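Local coordinates for protein aminotransferase (Psychrobacter arcticus 273-4, PDB 3IF2) that binds pyridoxal 5'-phosphate and probably transfers amino groups as a fold-type I aminotransferase, perhaps between valine and pyruvate, at residues S86-A91 against T284-A289. Sequence-based numbering, arbitrary orientation.
Sequences SAFIDA and TGIIVA
The ring of F88, on helix 86-100, reaches T284 and I286 on one face of the central mixed sheet of the fold-type I aminotransferase large domain. T284 and I286 lie either side of G285 in the sequence; I286 is on strand 285-288, which runs antiparallel to both its neighbours, 109-112 and 268-273. From CB, which already points at the strand, F88 extends with CG anti to its backbone N (chi1 -171°), and this carries the ring off the helix. CE2 of F88 comes to 4.1 Å from the methyl CG2 of T284, and CZ of F88, at the tip, to 4.1 Å from CD1 of I286. Both methyls approach the ring obliquely. The contact is small, 96 Å² in all, wholly apolar and buried; A313, A316, T317 and V320 of helix 311-321 and L111 of strand 109-112 pack against the F88 side chain. T284 follows R283, a cofactor-binding residue, and its side chain lies about 7 Å from the bound pyridoxal phosphate, so the F88 contact lies near the cofactor site. In T284, OG1 sits beside the backbone N (chi1 -48°) while CG2 stands anti to it, and the threonine therefore meets F88 CE2 with its methyl.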
loop_
_atom_site.group_PDB
_atom_site.type_symbol
_atom_site.label_atom_id
_atom_site.label_comp_id
_atom_site.label_asym_id
_atom_site.label_seq_id
_atom_site.Cartn_x
_atom_site.Cartn_y
_atom_site.Cartn_z
ATOM N N SER A 86 12.155 -11.191 -2.163
ATOM C CA SER A 86 12.563 -12.582 -2.497
ATOM C C SER A 86 13.096 -13.400 -1.310
ATOM O O SER A 86 12.629 -14.519 -1.097
ATOM C CB SER A 86 13.656 -12.598 -3.567
ATOM O OG SER A 86 13.233 -11.892 -4.716
ATOM N N ALA A 87 14.048 -12.833 -0.560
ATOM C CA ALA A 87 14.696 -13.516 0.563
ATOM C C ALA A 87 13.680 -13.928 1.639
ATOM O O ALA A 87 13.720 -15.063 2.137
ATOM C CB ALA A 87 15.854 -12.653 1.176
ATOM N N PHE A 88 12.766 -13.012 1.956
ATOM C CA PHE A 88 11.692 -13.277 2.937
ATOM C C PHE A 88 10.737 -14.400 2.466
ATOM O O PHE A 88 10.388 -15.279 3.262
ATOM C CB PHE A 88 10.922 -11.979 3.266
ATOM C CG PHE A 88 9.937 -12.098 4.413
ATOM C CD1 PHE A 88 10.316 -12.667 5.647
ATOM C CD2 PHE A 88 8.669 -11.540 4.307
ATOM C CE1 PHE A 88 9.440 -12.722 6.717
ATOM C CE2 PHE A 88 7.780 -11.576 5.361
ATOM C CZ PHE A 88 8.149 -12.172 6.581
ATOM N N ILE A 89 10.347 -14.377 1.186
ATOM C CA ILE A 89 9.511 -15.441 0.618
ATOM C C ILE A 89 10.224 -16.808 0.700
ATOM O O ILE A 89 9.591 -17.782 1.101
ATOM C CB ILE A 89 9.035 -15.125 -0.869
ATOM C CG1 ILE A 89 7.958 -14.020 -0.862
ATOM C CG2 ILE A 89 8.519 -16.400 -1.599
ATOM C CD1 ILE A 89 7.691 -13.439 -2.229
ATOM N N ASP A 90 11.508 -16.873 0.328
ATOM C CA ASP A 90 12.281 -18.142 0.397
ATOM C C ASP A 90 12.358 -18.666 1.832
ATOM O O ASP A 90 12.179 -19.863 2.053
ATOM C CB ASP A 90 13.711 -18.018 -0.170
ATOM C CG ASP A 90 13.752 -17.768 -1.665
ATOM O OD1 ASP A 90 12.900 -18.276 -2.437
ATOM O OD2 ASP A 90 14.691 -17.062 -2.080
ATOM N N ALA A 91 12.604 -17.766 2.789
ATOM C CA ALA A 91 12.622 -18.114 4.220
ATOM C C ALA A 91 11.267 -18.703 4.661
ATOM O O ALA A 91 11.226 -19.750 5.320
ATOM C CB ALA A 91 12.965 -16.895 5.059
ATOM N N THR A 284 3.290 -5.284 6.789
ATOM C CA THR A 284 3.636 -6.520 6.042
ATOM C C THR A 284 2.563 -7.588 6.199
ATOM O O THR A 284 2.358 -8.101 7.310
ATOM C CB THR A 284 4.968 -7.126 6.505
ATOM O OG1 THR A 284 5.950 -6.093 6.554
ATOM C CG2 THR A 284 5.410 -8.253 5.554
ATOM N N GLY A 285 1.878 -7.888 5.092
ATOM C CA GLY A 285 0.899 -8.972 5.003
ATOM C C GLY A 285 1.537 -10.105 4.204
ATOM O O GLY A 285 2.346 -9.840 3.318
ATOM N N ILE A 286 1.178 -11.348 4.519
ATOM C CA ILE A 286 1.709 -12.531 3.847
ATOM C C ILE A 286 0.525 -13.349 3.334
ATOM O O ILE A 286 -0.382 -13.617 4.111
ATOM C CB ILE A 286 2.514 -13.431 4.829
ATOM C CG1 ILE A 286 3.605 -12.637 5.588
ATOM C CG2 ILE A 286 3.108 -14.654 4.095
ATOM C CD1 ILE A 286 4.260 -13.409 6.792
ATOM N N ILE A 287 0.542 -13.759 2.057
ATOM C CA ILE A 287 -0.509 -14.594 1.463
ATOM C C ILE A 287 0.108 -15.916 0.989
ATOM O O ILE A 287 1.064 -15.892 0.230
ATOM C CB ILE A 287 -1.229 -13.910 0.232
ATOM C CG1 ILE A 287 -1.966 -12.629 0.636
ATOM C CG2 ILE A 287 -2.260 -14.846 -0.371
ATOM C CD1 ILE A 287 -2.592 -11.830 -0.550
ATOM N N VAL A 288 -0.433 -17.046 1.464
ATOM C CA VAL A 288 -0.073 -18.392 1.003
ATOM C C VAL A 288 -1.288 -18.903 0.190
ATOM O O VAL A 288 -2.403 -19.004 0.735
ATOM C CB VAL A 288 0.265 -19.328 2.158
ATOM C CG1 VAL A 288 0.500 -20.769 1.640
ATOM C CG2 VAL A 288 1.494 -18.780 2.922
ATOM N N ALA A 289 -1.071 -19.204 -1.104
ATOM C CA ALA A 289 -2.167 -19.605 -2.008
ATOM C C ALA A 289 -1.698 -20.326 -3.245
ATOM O O ALA A 289 -0.503 -20.513 -3.442
ATOM C CB ALA A 289 -2.948 -18.362 -2.419
#